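Local atomic coordinates of cellulase, glycosyl hydrolase family 5, TPS linker, domain X (Spirochaeta thermophila, PDB entry 5E9P), a protein that binds cellulose and xylan as a type A carbohydrate-binding module, a jelly-roll domain of a family 5 glycoside hydrolase. Residues 50-55 and 60-65; 9-14 and 19-24. All blocks are in the same frame, centred on the assembly; numbering follows the deposited sequence.

Contact 1 of 2, residues 50-55 and 60-65; sequences TDYTNV and HQIPAA
The phenol oxygen of Y52 reaches the backbone of Q61 through one water, which lies 2.7 Å from Y52 OH, at the edge of the ring and in its plane. The same water donates to the carbonyl oxygen of Q61 at 3.0 Å, bridging two oxygens that are themselves too far apart to bond. Alongside this water bridge lies an apolar contact, and the two together illustrate how one tyrosine can make a polar link through its hydroxyl and a packing contact through its ring face. The side chains of Y52 and I62 approach from opposite directions. I62 CD1 sits over one face of the ring, 3.9 Å from its centroid and 18° off the normal, a CH-pi contact displaced toward the CE2–CZ rim. I62 CG1 packs beside it at the hydroxyl end, 3.6 Å from Y52 CZ. With CG1 anti to its carbonyl carbon (chi1 -52°) and the chain extended beyond it, the isoleucine lays both carbons along the phenol. V57 and I47 touch both residues, which places the pair between strands 56-58 and 44-47.

Y52 begins a type II turn that ends at V55 and carries the chain from edge strand 50-51 toward strand 56-58. D51 has two conformers; in one of them OD1 accepts from T53 N and T53 OG1, the former bond making an Asx turn, but these bonds are doubtful for the other conformer. T53 OG1 also bonds to L45 N, joining the turn to the neighbouring strand.

Chemically, the join has no direct hydrogen bond between the segments: dispersion supplies the packing where I62 CD1 lies over the ring face, while the water, in the ring plane, gives the phenol oxygen a polar partner.

Contact 2 of 2, residues 9-14 and 19-24; sequences LPFSYD and YYWKTD
F11 turns the edge of its ring onto the six-membered ring of W21, with planes at 60° and centroids 4.7 Å apart. F11 CZ stands over the centre of the indole face, 3.7 Å from W21 CE2. The tryptophan is itself an edge toward its next neighbour: its CZ2–CH2 edge is turned toward the face of Y13 in an offset edge-to-face pair, planes at 64°, CZ2 lying over that face toward the rim and W21 CH2 3.9 Å from Y13 CD2. F11 and Y13 both hold CG anti to the backbone N (chi1 180° in each), which sends the two rings off their strand in the same sense, toward the indole. This is a cross-sheet aromatic cluster between the two sheets of the jelly-roll sandwich: the axes of segments 11-14 and 19-23 approach to 11.4 Å and run antiparallel, so side chains rather than backbone bonds connect them. Beyond the tryptophan, Y13 and Y19 meet obliquely, with Y13 CE2 3.7 Å from Y19 CE2; the hydroxyl of Y19 is hydrogen-bonded to A16 O in the short connection between the two strands. At the other end, L9 crosses T23 nearly at a right angle, its CG 4.0 Å from T23 OG1, whose stronger polar partner is Q25 N.

In the fold
From the N terminus, strand 5-6 forms one edge of the mixed sheet before the chain lays down strand 11-14 at the edge of the antiparallel sheet and passes through a short link into strand 17-23, back in the mixed sheet; contact 2 closes that loop by bridging the two sheets. After strands 36-40 and 44-47 comes strand 50-51, outermost on the far side from 5-6, and contact 1 closes the next loop, around strand 56-58 of the other sheet. The two loops follow in series, neither nested nor crossed. The centres of contacts 1 and 2 are about 13 Å apart, on opposite sides of the chain's centre. Strands 70-76 and 82-85 fill interior places in the two sheets.

Contact 1 of 2, residues 50-55 and 60-65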
ATOM      1  N   THR A  50      10.045   0.832   1.727  1.00  9.00           N
ATOM      2  CA  THR A  50       9.950   0.927   3.172  1.00  9.22           C
ATOM      3  C   THR A  50       8.868  -0.036   3.652  1.00  8.67           C
ATOM      4  O   THR A  50       7.818  -0.188   3.047  1.00  8.62           O
ATOM      5  CB  THR A  50       9.651   2.362   3.573  1.00 10.83           C
ATOM      6  OG1 THR A  50      10.720   3.195   3.125  1.00 15.00           O
ATOM      7  CG2 THR A  50       9.452   2.497   5.089  1.00 11.79           C
ATOM      8  N   ASP A  51       9.150  -0.662   4.793  0.50  9.43           N
ATOM      9  CA  ASP A  51       8.239  -1.652   5.393  0.50  9.56           C
ATOM     10  C   ASP A  51       7.127  -0.893   6.147  0.50  9.60           C
ATOM     11  O   ASP A  51       7.388  -0.084   7.082  0.50 13.39           O
ATOM     12  CB  ASP A  51       9.157  -2.540   6.288  0.50 12.56           C
ATOM     13  CG  ASP A  51       8.444  -3.745   6.875  0.50 13.74           C
ATOM     14  OD1 ASP A  51       7.248  -3.660   6.989  0.50 15.01           O
ATOM     15  OD2 ASP A  51       9.129  -4.643   7.371  0.50 24.20           O
ATOM     16  N   TYR A  52       5.884  -1.113   5.734  1.00  8.11           N
ATOM     17  CA  TYR A  52       4.655  -0.607   6.372  1.00  8.33           C
ATOM     18  C   TYR A  52       3.750  -1.794   6.745  1.00  7.66           C
ATOM     19  O   TYR A  52       2.538  -1.690   6.649  1.00  8.10           O
ATOM     20  CB  TYR A  52       3.938   0.405   5.500  1.00  8.46           C
ATOM     21  CG  TYR A  52       4.754   1.643   5.192  1.00  8.39           C
ATOM     22  CD1 TYR A  52       4.998   2.591   6.150  1.00 11.38           C
ATOM     23  CD2 TYR A  52       5.318   1.802   3.951  1.00  9.25           C
ATOM     24  CE1 TYR A  52       5.823   3.725   5.831  1.00 13.44           C
ATOM     25  CE2 TYR A  52       6.064   2.853   3.659  1.00 12.54           C
ATOM     26  CZ  TYR A  52       6.339   3.788   4.546  1.00 12.42           C
ATOM     27  OH  TYR A  52       7.135   4.882   4.214  1.00 17.80           O
ATOM     28  N   THR A  53       4.349  -2.896   7.150  1.00  8.39           N
ATOM     29  CA  THR A  53       3.550  -4.114   7.426  1.00  8.35           C
ATOM     30  C   THR A  53       2.734  -3.939   8.676  1.00  8.23           C
ATOM     31  O   THR A  53       3.336  -3.734   9.780  1.00  9.30           O
ATOM     32  CB  THR A  53       4.490  -5.316   7.535  1.00  9.21           C
ATOM     33  OG1 THR A  53       5.342  -5.406   6.382  1.00  9.41           O
ATOM     34  CG2 THR A  53       3.731  -6.621   7.643  1.00 10.30           C
ATOM     35  N   ASN A  54       1.427  -4.070   8.603  1.00  7.41           N
ATOM     36  CA  ASN A  54       0.583  -4.102   9.791  1.00  7.95           C
ATOM     37  C   ASN A  54       0.639  -2.823  10.578  1.00  7.52           C
ATOM     38  O   ASN A  54       0.690  -2.835  11.814  1.00  7.90           O
ATOM     39  CB  ASN A  54       0.857  -5.316  10.664  1.00  8.33           C
ATOM     40  CG  ASN A  54       0.749  -6.594   9.906  1.00  8.44           C
ATOM     41  OD1 ASN A  54      -0.067  -6.768   9.004  1.00  8.67           O
ATOM     42  ND2 ASN A  54       1.590  -7.566  10.290  1.00 10.34           N
ATOM     43  N   VAL A  55       0.554  -1.682   9.893  1.00  7.70           N
ATOM     44  CA  VAL A  55       0.518  -0.361  10.526  1.00  8.75           C
ATOM     45  C   VAL A  55      -0.537   0.507   9.913  1.00  8.26           C
ATOM     46  O   VAL A  55      -0.998   0.275   8.757  1.00  8.95           O
ATOM     47  CB  VAL A  55       1.852   0.373  10.459  1.00 10.06           C
ATOM     48  CG1 VAL A  55       2.964  -0.423  11.041  1.00 11.28           C
ATOM     49  CG2 VAL A  55       2.183   0.867   9.024  1.00 11.58           C
ATOM     50  N   HIS A  60       0.731  10.751   2.989  1.00  8.27           N
ATOM     51  CA  HIS A  60       1.681  11.847   2.774  1.00  8.05           C
ATOM     52  C   HIS A  60       3.047  11.560   3.361  1.00  8.87           C
ATOM     53  O   HIS A  60       3.990  12.303   3.045  1.00  9.52           O
ATOM     54  CB  HIS A  60       1.131  13.162   3.292  1.00  9.30           C
ATOM     55  CG  HIS A  60       1.126  13.279   4.805  1.00  9.50           C
ATOM     56  ND1 HIS A  60      -0.042  13.364   5.544  1.00 11.11           N
ATOM     57  CD2 HIS A  60       2.148  13.415   5.680  1.00 10.79           C
ATOM     58  CE1 HIS A  60       0.276  13.462   6.807  1.00 12.18           C
ATOM     59  NE2 HIS A  60       1.593  13.502   6.926  1.00 12.78           N
ATOM     60  N   GLN A  61       3.163  10.555   4.218  0.50  8.76           N
ATOM     61  CA  GLN A  61       4.430  10.218   4.841  0.50  9.79           C
ATOM     62  C   GLN A  61       5.289   9.398   3.923  0.50  9.37           C
ATOM     63  O   GLN A  61       6.460   9.090   4.250  0.50 11.76           O
ATOM     64  CB  GLN A  61       4.127   9.460   6.132  0.50 10.42           C
ATOM     65  CG  GLN A  61       3.309  10.239   7.166  0.50 10.70           C
ATOM     66  CD  GLN A  61       3.035   9.416   8.420  0.50 12.09           C
ATOM     67  OE1 GLN A  61       1.931   8.981   8.664  0.50 13.05           O
ATOM     68  NE2 GLN A  61       4.096   9.054   9.079  0.50 13.75           N
ATOM     69  N   ILE A  62       4.754   8.970   2.768  1.00  8.36           N
ATOM     70  CA  ILE A  62       5.409   8.023   1.866  1.00  8.81           C
ATOM     71  C   ILE A  62       5.688   8.755   0.560  1.00  8.69           C
ATOM     72  O   ILE A  62       4.762   8.976  -0.225  1.00  8.64           O
ATOM     73  CB  ILE A  62       4.530   6.779   1.615  1.00  8.84           C
ATOM     74  CG1 ILE A  62       4.087   6.162   2.965  1.00  9.90           C
ATOM     75  CG2 ILE A  62       5.298   5.815   0.738  1.00  9.83           C
ATOM     76  CD1 ILE A  62       3.150   4.995   2.797  1.00 10.74           C
ATOM     77  N   PRO A  63       6.924   9.123   0.263  1.00  9.52           N
ATOM     78  CA  PRO A  63       7.196   9.820  -0.981  1.00 10.05           C
ATOM     79  C   PRO A  63       6.995   8.916  -2.199  1.00  8.81           C
ATOM     80  O   PRO A  63       7.275   7.714  -2.177  1.00  9.40           O
ATOM     81  CB  PRO A  63       8.657  10.270  -0.886  1.00 11.86           C
ATOM     82  CG  PRO A  63       8.967  10.261   0.561  1.00 15.78           C
ATOM     83  CD  PRO A  63       8.115   9.093   1.117  1.00 11.70           C
ATOM     84  N   ALA A  64       6.586   9.529  -3.311  1.00  8.78           N
ATOM     85  CA  ALA A  64       6.562   8.838  -4.587  1.00  9.18           C
ATOM     86  C   ALA A  64       7.941   8.365  -4.993  1.00  9.98           C
ATOM     87  O   ALA A  64       8.979   8.975  -4.573  1.00 11.56           O
ATOM     88  CB  ALA A  64       6.042   9.713  -5.688  1.00 10.38           C
ATOM     89  N   ALA A  65       8.018   7.368  -5.831  1.00  9.19           N
ATOM     90  CA  ALA A  65       9.236   6.965  -6.462  1.00 10.21           C
ATOM     91  C   ALA A  65       9.653   8.039  -7.480  1.00 11.05           C
ATOM     92  O   ALA A  65       8.890   8.927  -7.818  1.00 11.33           O
ATOM     93  CB  ALA A  65       9.040   5.643  -7.148  1.00 10.22           C
TER
HETATM   94  O   HOH W   1       7.446   6.855   5.973  1.00 33.09           O

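Contact 2 of 2, residues 9-14 and 19-24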
ATOM      1  N   LEU A   9      -7.367   4.400  -6.341  1.00  9.13           N
ATOM      2  CA  LEU A   9      -7.706   4.648  -4.938  1.00  9.13           C
ATOM      3  C   LEU A   9      -9.050   5.330  -4.894  1.00 10.10           C
ATOM      4  O   LEU A   9      -9.353   6.150  -5.774  1.00 11.98           O
ATOM      5  CB  LEU A   9      -6.667   5.541  -4.263  1.00 10.14           C
ATOM      6  CG  LEU A   9      -5.226   4.971  -4.351  1.00 10.87           C
ATOM      7  CD1 LEU A   9      -4.299   5.885  -3.544  1.00 12.93           C
ATOM      8  CD2 LEU A   9      -5.163   3.558  -3.873  1.00  9.88           C
ATOM      9  N   PRO A  10      -9.889   5.049  -3.874  1.00  9.97           N
ATOM     10  CA  PRO A  10      -9.602   4.130  -2.773  1.00  9.37           C
ATOM     11  C   PRO A  10      -9.533   2.688  -3.156  1.00  8.75           C
ATOM     12  O   PRO A  10     -10.185   2.258  -4.112  1.00 10.26           O
ATOM     13  CB  PRO A  10     -10.773   4.378  -1.813  1.00 11.84           C
ATOM     14  CG  PRO A  10     -11.847   4.887  -2.692  1.00 17.93           C
ATOM     15  CD  PRO A  10     -11.218   5.701  -3.724  1.00 12.19           C
ATOM     16  N   PHE A  11      -8.776   1.938  -2.396  1.00  8.53           N
ATOM     17  CA  PHE A  11      -8.510   0.522  -2.628  1.00  8.01           C
ATOM     18  C   PHE A  11      -8.668  -0.236  -1.337  1.00  7.40           C
ATOM     19  O   PHE A  11      -8.214   0.203  -0.291  1.00  9.78           O
ATOM     20  CB  PHE A  11      -7.066   0.398  -3.142  1.00  8.24           C
ATOM     21  CG  PHE A  11      -6.606  -1.001  -3.432  1.00  7.09           C
ATOM     22  CD1 PHE A  11      -6.861  -1.581  -4.659  1.00  7.97           C
ATOM     23  CD2 PHE A  11      -5.927  -1.749  -2.509  1.00  8.55           C
ATOM     24  CE1 PHE A  11      -6.386  -2.825  -4.953  1.00  9.26           C
ATOM     25  CE2 PHE A  11      -5.489  -3.017  -2.807  1.00  9.74           C
ATOM     26  CZ  PHE A  11      -5.743  -3.559  -4.018  1.00  9.95           C
ATOM     27  N   SER A  12      -9.208  -1.408  -1.416  0.50  7.58           N
ATOM     28  CA  SER A  12      -9.227  -2.325  -0.309  0.50  8.13           C
ATOM     29  C   SER A  12      -9.165  -3.728  -0.802  0.50  8.55           C
ATOM     30  O   SER A  12      -9.552  -4.116  -1.928  0.50  9.04           O
ATOM     31  CB  SER A  12     -10.450  -2.062   0.580  0.50 12.62           C
ATOM     32  OG  SER A  12     -11.652  -2.171  -0.175  0.50 17.57           O
ATOM     33  N   TYR A  13      -8.604  -4.559   0.025  1.00  7.32           N
ATOM     34  CA  TYR A  13      -8.436  -5.942  -0.293  1.00  7.50           C
ATOM     35  C   TYR A  13      -8.321  -6.775   0.971  1.00  6.77           C
ATOM     36  O   TYR A  13      -7.653  -6.355   1.915  1.00  8.13           O
ATOM     37  CB  TYR A  13      -7.191  -6.133  -1.196  1.00  7.82           C
ATOM     38  CG  TYR A  13      -6.964  -7.568  -1.577  1.00  7.23           C
ATOM     39  CD1 TYR A  13      -7.718  -8.186  -2.577  1.00  6.88           C
ATOM     40  CD2 TYR A  13      -6.020  -8.333  -0.938  1.00  7.75           C
ATOM     41  CE1 TYR A  13      -7.546  -9.518  -2.887  1.00  6.93           C
ATOM     42  CE2 TYR A  13      -5.844  -9.669  -1.234  1.00  7.38           C
ATOM     43  CZ  TYR A  13      -6.596 -10.259  -2.239  1.00  7.02           C
ATOM     44  OH  TYR A  13      -6.398 -11.590  -2.507  1.00  7.83           O
ATOM     45  N   ASP A  14      -8.935  -7.941   0.979  1.00  6.55           N
ATOM     46  CA  ASP A  14      -8.812  -8.891   2.099  1.00  6.98           C
ATOM     47  C   ASP A  14      -8.576 -10.254   1.554  1.00  7.48           C
ATOM     48  O   ASP A  14      -9.482 -10.814   0.898  1.00 10.46           O
ATOM     49  CB  ASP A  14     -10.051  -8.875   2.975  1.00  8.47           C
ATOM     50  CG  ASP A  14     -10.224  -7.538   3.678  1.00  8.94           C
ATOM     51  OD1 ASP A  14     -10.839  -6.610   3.107  1.00 10.64           O
ATOM     52  OD2 ASP A  14      -9.749  -7.396   4.814  1.00 10.56           O
ATOM     53  N   TYR A  19       0.990  -9.980  -4.005  1.00  8.11           N
ATOM     54  CA  TYR A  19       0.545  -9.094  -5.070  1.00  8.68           C
ATOM     55  C   TYR A  19       1.486  -7.888  -5.155  1.00  8.47           C
ATOM     56  O   TYR A  19       2.093  -7.468  -4.206  1.00  8.71           O
ATOM     57  CB  TYR A  19      -0.897  -8.631  -4.831  1.00  8.90           C
ATOM     58  CG  TYR A  19      -1.838  -9.791  -4.604  1.00  9.25           C
ATOM     59  CD1 TYR A  19      -2.230 -10.601  -5.683  1.00 10.24           C
ATOM     60  CD2 TYR A  19      -2.332 -10.116  -3.361  1.00 10.10           C
ATOM     61  CE1 TYR A  19      -2.993 -11.720  -5.460  1.00 10.80           C
ATOM     62  CE2 TYR A  19      -3.079 -11.251  -3.140  1.00  9.90           C
ATOM     63  CZ  TYR A  19      -3.431 -12.030  -4.203  1.00 10.00           C
ATOM     64  OH  TYR A  19      -4.165 -13.206  -3.995  1.00 11.26           O
ATOM     65  N   TYR A  20       1.500  -7.348  -6.382  1.00  8.96           N
ATOM     66  CA  TYR A  20       2.296  -6.176  -6.734  1.00  8.38           C
ATOM     67  C   TYR A  20       1.337  -5.176  -7.407  1.00  7.98           C
ATOM     68  O   TYR A  20       0.915  -5.394  -8.544  1.00  9.57           O
ATOM     69  CB  TYR A  20       3.422  -6.570  -7.693  1.00  9.93           C
ATOM     70  CG  TYR A  20       4.397  -7.552  -7.120  1.00 11.91           C
ATOM     71  CD1 TYR A  20       4.250  -8.885  -7.216  1.00 14.66           C
ATOM     72  CD2 TYR A  20       5.556  -7.118  -6.471  1.00 13.28           C
ATOM     73  CE1 TYR A  20       5.235  -9.823  -6.708  1.00 16.19           C
ATOM     74  CE2 TYR A  20       6.555  -7.909  -5.998  1.00 16.26           C
ATOM     75  CZ  TYR A  20       6.344  -9.265  -6.082  1.00 17.60           C
ATOM     76  OH  TYR A  20       7.310 -10.185  -5.645  1.00 25.70           O
ATOM     77  N   TRP A  21       1.036  -4.101  -6.677  1.00  6.97           N
ATOM     78  CA  TRP A  21       0.098  -3.073  -7.126  1.00  6.90           C
ATOM     79  C   TRP A  21       0.826  -1.746  -7.231  1.00  6.62           C
ATOM     80  O   TRP A  21       1.603  -1.414  -6.347  1.00  7.58           O
ATOM     81  CB  TRP A  21      -1.065  -2.926  -6.157  1.00  6.95           C
ATOM     82  CG  TRP A  21      -1.867  -4.168  -5.917  1.00  6.97           C
ATOM     83  CD1 TRP A  21      -2.462  -4.969  -6.835  1.00  8.05           C
ATOM     84  CD2 TRP A  21      -2.206  -4.723  -4.651  1.00  7.35           C
ATOM     85  NE1 TRP A  21      -3.156  -5.983  -6.197  1.00  8.66           N
ATOM     86  CE2 TRP A  21      -3.012  -5.836  -4.866  1.00  7.78           C
ATOM     87  CE3 TRP A  21      -1.904  -4.390  -3.333  1.00  8.12           C
ATOM     88  CZ2 TRP A  21      -3.523  -6.625  -3.782  1.00  9.00           C
ATOM     89  CZ3 TRP A  21      -2.412  -5.140  -2.308  1.00  8.98           C
ATOM     90  CH2 TRP A  21      -3.186  -6.223  -2.524  1.00  9.52           C
ATOM     91  N   LYS A  22       0.516  -0.943  -8.254  1.00  7.24           N
ATOM     92  CA  LYS A  22       1.112   0.382  -8.360  1.00  7.91           C
ATOM     93  C   LYS A  22       0.049   1.415  -8.610  1.00  7.40           C
ATOM     94  O   LYS A  22      -0.984   1.123  -9.275  1.00  8.29           O
ATOM     95  CB  LYS A  22       2.192   0.427  -9.403  1.00  9.32           C
ATOM     96  CG  LYS A  22       1.692   0.284 -10.814  1.00 11.15           C
ATOM     97  CD  LYS A  22       2.848   0.376 -11.834  1.00 14.45           C
ATOM     98  CE  LYS A  22       2.284   0.217 -13.217  1.00 25.01           C
ATOM     99  NZ  LYS A  22       3.351   0.363 -14.254  1.00 40.76           N
ATOM    100  N   THR A  23       0.263   2.634  -8.121  1.00  7.44           N
ATOM    101  CA  THR A  23      -0.670   3.724  -8.359  1.00  7.84           C
ATOM    102  C   THR A  23       0.104   5.023  -8.321  1.00  7.67           C
ATOM    103  O   THR A  23       1.111   5.137  -7.631  1.00  7.94           O
ATOM    104  CB  THR A  23      -1.772   3.739  -7.255  1.00  9.13           C
ATOM    105  OG1 THR A  23      -2.718   4.747  -7.504  1.00 13.80           O
ATOM    106  CG2 THR A  23      -1.252   3.877  -5.878  1.00  8.50           C
ATOM    107  N   ASP A  24      -0.428   6.032  -8.995  1.00  8.52           N
ATOM    108  CA  ASP A  24       0.091   7.359  -8.894  1.00  9.52           C
ATOM    109  C   ASP A  24      -0.864   8.296  -8.128  1.00  9.67           C
ATOM    110  O   ASP A  24      -0.693   9.519  -8.204  1.00 10.98           O
ATOM    111  CB  ASP A  24       0.464   7.953 -10.277  1.00 11.81           C
ATOM    112  CG  ASP A  24      -0.794   8.152 -11.172  1.00 13.48           C
ATOM    113  OD1 ASP A  24      -1.901   7.909 -10.745  1.00 14.93           O
ATOM    114  OD2 ASP A  24      -0.607   8.542 -12.339  1.00 23.87           O
TER